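PDB 3DX5: 3-dehydroshikimate dehydratase from Bacillus anthracis, which catalyses the manganese-dependent dehydration of 3-dehydroshikimate to 3,4-dihydroxybenzoate, the catechol building block of the siderophore petrobactin. Local coordinates for residues H198-F211 / N222-Y236. Sequence-based numbering, arbitrary orientation.
Sequences HFKNISSADYLHVF and NRTGMVPLFEGIVNY. With MN (manganese (II) ion), chain B; DHB (3,4-dihydroxybenzoic acid), chain D.
Asn-201 reaches into the loop 228-234 and illustrates how one buried amide can tie down a loop through its main chain. Its ND2 donates to Leu-229 O (2.7 Å), in the amide plane, and to Val-234 O (2.9 Å), somewhat tilted from it; OD1 takes Val-234 N on a lone pair (3.0 Å) and accepts from Ile-202 N. All its polar positions are used, fixing the amide's flip. Gly-232 CA packs against the amide carbon, and Ile-233 N donates to Ile-202 O nearly in line with the carbonyl (C=O...N 166°). Tyr-236 OH donates to Lys-200 O (2.7 Å), while Leu-229 CD2 covers one face of the Tyr-236 ring. Ser-203 N binds Gly-225 O, and Thr-224 CG2 sits over the Tyr-207 ring in a CH-pi contact. Selenomethionine Met-226, extended beyond CG, slides past Val-210 and Phe-211, its CG 3.9 Å from Phe-211 CE1. Val-210 CG2 covers one face of that ring and Lys-200 CE the other; Lys-200 NZ donates to DHB O3 (2.8 Å) and salt-bridges Asp-172. His-198 ND1 binds manganese (2.3 Å) with Glu-142, Asp-172 and Glu-253, its NE2 bonded to Glu-33: a metal site at the C-terminal end of a TIM-barrel strand.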
# COMPACT_ATOMS: atom_id res chain seq x y z
N HIS A 198 -13.06 -1.74 15.58
CA HIS A 198 -11.63 -1.54 15.35
C HIS A 198 -11.05 -0.95 16.61
O HIS A 198 -11.61 0.03 17.13
CB HIS A 198 -11.40 -0.56 14.18
CG HIS A 198 -11.44 -1.20 12.83
ND1 HIS A 198 -11.18 -0.52 11.66
CD2 HIS A 198 -11.69 -2.49 12.48
CE1 HIS A 198 -11.27 -1.36 10.64
NE2 HIS A 198 -11.58 -2.56 11.11
N PHE A 199 -9.94 -1.51 17.08
CA PHE A 199 -9.25 -1.02 18.26
C PHE A 199 -7.86 -0.54 17.82
O PHE A 199 -7.03 -1.34 17.37
CB PHE A 199 -9.00 -2.17 19.26
CG PHE A 199 -10.22 -2.59 20.10
CD1 PHE A 199 -11.49 -2.08 19.87
CD2 PHE A 199 -10.07 -3.57 21.08
CE1 PHE A 199 -12.59 -2.50 20.64
CE2 PHE A 199 -11.15 -4.00 21.86
CZ PHE A 199 -12.42 -3.46 21.64
N LYS A 200 -7.56 0.75 17.97
CA LYS A 200 -6.18 1.21 17.82
C LYS A 200 -6.02 2.42 18.74
O LYS A 200 -7.03 2.96 19.22
CB LYS A 200 -5.81 1.51 16.33
CG LYS A 200 -6.70 2.59 15.62
CD LYS A 200 -6.15 2.86 14.19
CE LYS A 200 -6.94 3.95 13.45
NZ LYS A 200 -8.37 3.55 13.19
N ASN A 201 -4.80 2.87 18.98
CA ASN A 201 -4.59 3.97 19.93
C ASN A 201 -3.49 4.89 19.43
O ASN A 201 -2.74 4.53 18.52
CB ASN A 201 -4.25 3.43 21.33
CG ASN A 201 -4.81 4.32 22.44
OD1 ASN A 201 -5.16 5.49 22.20
ND2 ASN A 201 -4.90 3.77 23.66
N ILE A 202 -3.36 6.05 20.06
CA ILE A 202 -2.35 7.01 19.63
C ILE A 202 -1.76 7.58 20.91
O ILE A 202 -2.47 7.65 21.94
CB ILE A 202 -2.98 8.11 18.72
CG1 ILE A 202 -1.92 8.91 18.00
CG2 ILE A 202 -3.89 9.08 19.53
CD1 ILE A 202 -1.33 8.18 16.80
N SER A 203 -0.49 8.01 20.90
CA SER A 203 0.09 8.53 22.17
C SER A 203 -0.47 9.90 22.55
O SER A 203 -0.52 10.24 23.73
CB SER A 203 1.62 8.59 22.12
OG SER A 203 2.01 9.47 21.08
N SER A 204 -0.93 10.67 21.57
CA SER A 204 -1.38 12.05 21.83
C SER A 204 -2.19 12.49 20.63
O SER A 204 -1.90 12.06 19.49
CB SER A 204 -0.14 12.95 22.02
OG SER A 204 -0.37 14.30 21.63
N ALA A 205 -3.16 13.38 20.85
CA ALA A 205 -3.92 14.04 19.76
C ALA A 205 -3.03 14.73 18.72
O ALA A 205 -3.41 14.84 17.57
CB ALA A 205 -4.98 15.06 20.33
N ASP A 206 -1.84 15.19 19.13
CA ASP A 206 -0.87 15.81 18.22
C ASP A 206 -0.53 14.92 17.01
O ASP A 206 -0.15 15.42 15.99
CB ASP A 206 0.43 16.12 18.96
CG ASP A 206 0.26 17.20 20.05
OD1 ASP A 206 -0.87 17.71 20.30
OD2 ASP A 206 1.29 17.54 20.66
N TYR A 207 -0.67 13.60 17.15
CA TYR A 207 -0.25 12.67 16.13
C TYR A 207 -1.41 12.06 15.34
O TYR A 207 -1.18 11.13 14.56
CB TYR A 207 0.63 11.57 16.73
CG TYR A 207 1.89 12.12 17.35
CD1 TYR A 207 2.87 12.71 16.55
CD2 TYR A 207 2.08 12.11 18.73
CE1 TYR A 207 4.04 13.28 17.12
CE2 TYR A 207 3.25 12.67 19.31
CZ TYR A 207 4.21 13.25 18.49
OH TYR A 207 5.35 13.78 19.03
N LEU A 208 -2.63 12.57 15.53
CA LEU A 208 -3.80 11.96 14.86
C LEU A 208 -3.73 11.91 13.34
O LEU A 208 -4.32 11.03 12.74
CB LEU A 208 -5.13 12.59 15.31
CG LEU A 208 -5.61 12.12 16.68
CD1 LEU A 208 -6.66 13.11 17.21
CD2 LEU A 208 -6.18 10.71 16.65
N HIS A 209 -3.00 12.85 12.73
CA HIS A 209 -2.87 12.93 11.28
C HIS A 209 -2.12 11.69 10.71
O HIS A 209 -2.18 11.46 9.52
CB HIS A 209 -2.11 14.22 10.89
CG HIS A 209 -0.80 14.35 11.61
ND1 HIS A 209 0.38 13.85 11.11
CD2 HIS A 209 -0.50 14.85 12.84
CE1 HIS A 209 1.37 14.07 11.98
NE2 HIS A 209 0.85 14.67 13.04
N VAL A 210 -1.43 10.90 11.55
CA VAL A 210 -0.73 9.70 11.01
C VAL A 210 -1.74 8.66 10.52
O VAL A 210 -1.39 7.81 9.70
CB VAL A 210 0.29 9.05 11.99
CG1 VAL A 210 1.41 10.03 12.34
CG2 VAL A 210 -0.44 8.44 13.26
N PHE A 211 -2.99 8.77 10.97
CA PHE A 211 -4.05 7.92 10.45
C PHE A 211 -4.72 8.37 9.17
O PHE A 211 -5.62 7.70 8.68
CB PHE A 211 -5.11 7.62 11.51
CG PHE A 211 -4.56 6.91 12.69
CD1 PHE A 211 -3.82 5.72 12.54
CD2 PHE A 211 -4.73 7.43 13.96
CE1 PHE A 211 -3.29 5.05 13.65
CE2 PHE A 211 -4.21 6.75 15.08
CZ PHE A 211 -3.50 5.57 14.93
N ASN A 222 4.59 8.19 7.96
CA ASN A 222 4.91 8.43 9.37
C ASN A 222 4.11 7.50 10.31
O ASN A 222 2.89 7.35 10.16
CB ASN A 222 4.55 9.89 9.67
CG ASN A 222 5.12 10.37 10.99
OD1 ASN A 222 5.90 9.67 11.65
ND2 ASN A 222 4.74 11.60 11.39
N ARG A 223 4.80 6.85 11.26
CA ARG A 223 4.12 5.99 12.25
C ARG A 223 4.23 6.55 13.67
O ARG A 223 3.73 5.94 14.62
CB ARG A 223 4.64 4.53 12.21
CG ARG A 223 4.67 3.90 10.77
CD ARG A 223 3.29 3.85 10.10
NE ARG A 223 3.37 3.33 8.74
CZ ARG A 223 2.82 3.91 7.68
NH1 ARG A 223 2.12 5.02 7.79
NH2 ARG A 223 2.97 3.36 6.50
N THR A 224 4.86 7.71 13.82
CA THR A 224 5.03 8.34 15.15
C THR A 224 3.71 8.47 15.88
O THR A 224 2.71 8.87 15.28
CB THR A 224 5.66 9.74 15.01
OG1 THR A 224 6.94 9.58 14.43
CG2 THR A 224 5.85 10.47 16.37
N GLY A 225 3.70 8.10 17.15
CA GLY A 225 2.48 8.24 17.97
C GLY A 225 1.59 7.01 17.96
O GLY A 225 0.74 6.88 18.82
N MSE A 226 1.76 6.10 17.00
CA MSE A 226 0.98 4.85 17.01
C MSE A 226 1.48 3.94 18.14
O MSE A 226 2.66 3.63 18.19
CB MSE A 226 1.09 4.11 15.65
CG MSE A 226 0.54 4.90 14.43
SE MSE A 226 0.59 3.74 12.89
CE MSE A 226 0.15 5.06 11.49
N VAL A 227 0.60 3.51 19.04
CA VAL A 227 1.03 2.78 20.24
C VAL A 227 0.09 1.64 20.60
O VAL A 227 -1.07 1.66 20.21
CB VAL A 227 1.17 3.71 21.50
CG1 VAL A 227 2.34 4.70 21.35
CG2 VAL A 227 -0.17 4.43 21.83
N PRO A 228 0.58 0.63 21.36
CA PRO A 228 -0.34 -0.44 21.80
C PRO A 228 -1.55 0.12 22.56
O PRO A 228 -1.48 1.24 23.11
CB PRO A 228 0.54 -1.30 22.73
CG PRO A 228 1.95 -1.17 22.11
CD PRO A 228 2.00 0.31 21.67
N LEU A 229 -2.62 -0.67 22.62
CA LEU A 229 -3.88 -0.22 23.21
C LEU A 229 -3.79 0.38 24.60
O LEU A 229 -4.48 1.38 24.89
CB LEU A 229 -4.92 -1.36 23.24
CG LEU A 229 -5.32 -1.95 21.87
CD1 LEU A 229 -6.45 -2.94 22.11
CD2 LEU A 229 -5.75 -0.84 20.90
N PHE A 230 -3.01 -0.25 25.49
CA PHE A 230 -2.96 0.22 26.88
C PHE A 230 -1.89 1.29 27.11
O PHE A 230 -1.70 1.72 28.23
CB PHE A 230 -2.91 -0.96 27.88
CG PHE A 230 -4.10 -1.86 27.75
CD1 PHE A 230 -5.37 -1.41 28.15
CD2 PHE A 230 -3.99 -3.11 27.13
CE1 PHE A 230 -6.50 -2.20 27.98
CE2 PHE A 230 -5.12 -3.93 26.94
CZ PHE A 230 -6.39 -3.47 27.39
N GLU A 231 -1.24 1.72 26.04
CA GLU A 231 -0.14 2.67 26.12
C GLU A 231 -0.50 4.02 25.47
O GLU A 231 0.33 4.89 25.37
CB GLU A 231 1.11 2.08 25.47
CG GLU A 231 1.61 0.81 26.15
CD GLU A 231 2.87 0.23 25.54
OE1 GLU A 231 3.58 0.93 24.78
OE2 GLU A 231 3.17 -0.95 25.81
N GLY A 232 -1.75 4.17 25.03
CA GLY A 232 -2.19 5.43 24.42
C GLY A 232 -3.21 6.22 25.20
O GLY A 232 -3.55 5.86 26.32
N ILE A 233 -3.72 7.30 24.59
CA ILE A 233 -4.59 8.26 25.28
C ILE A 233 -6.05 7.76 25.39
O ILE A 233 -6.72 8.06 26.36
CB ILE A 233 -4.45 9.71 24.67
CG1 ILE A 233 -5.18 10.78 25.49
CG2 ILE A 233 -4.88 9.76 23.21
CD1 ILE A 233 -4.61 11.00 26.97
N VAL A 234 -6.54 7.01 24.41
CA VAL A 234 -7.86 6.40 24.53
C VAL A 234 -7.83 5.30 25.60
O VAL A 234 -6.87 4.51 25.68
CB VAL A 234 -8.34 5.80 23.20
CG1 VAL A 234 -9.77 5.21 23.34
CG2 VAL A 234 -8.30 6.86 22.11
N ASN A 235 -8.88 5.27 26.43
CA ASN A 235 -8.97 4.35 27.57
C ASN A 235 -9.64 3.05 27.13
O ASN A 235 -10.89 2.93 27.12
CB ASN A 235 -9.72 5.01 28.75
CG ASN A 235 -9.59 4.23 30.06
OD1 ASN A 235 -9.49 3.03 30.07
ND2 ASN A 235 -9.60 4.94 31.15
N TYR A 236 -8.81 2.07 26.76
CA TYR A 236 -9.28 0.76 26.34
C TYR A 236 -9.79 -0.12 27.50
O TYR A 236 -10.59 -1.03 27.26
CB TYR A 236 -8.25 0.06 25.39
CG TYR A 236 -8.48 0.54 23.99
CD1 TYR A 236 -7.80 1.66 23.49
CD2 TYR A 236 -9.47 -0.04 23.19
CE1 TYR A 236 -8.08 2.14 22.20
CE2 TYR A 236 -9.77 0.47 21.91
CZ TYR A 236 -9.05 1.52 21.41
OH TYR A 236 -9.38 2.01 20.17
MN MN B . -10.39 1.57 11.20
C1 DHB D . -8.19 2.61 6.99
C2 DHB D . -8.84 2.43 8.21
C3 DHB D . -8.59 3.30 9.27
O3 DHB D . -9.19 3.19 10.50
C4 DHB D . -7.67 4.42 9.06
O4 DHB D . -7.47 5.25 10.11
C5 DHB D . -7.06 4.61 7.83
C6 DHB D . -7.33 3.69 6.80
C DHB D . -8.47 1.63 5.86
O1 DHB D . -7.97 1.73 4.73
O2 DHB D . -9.25 0.58 6.09
O HOH W 1 -2.83 0.77 18.40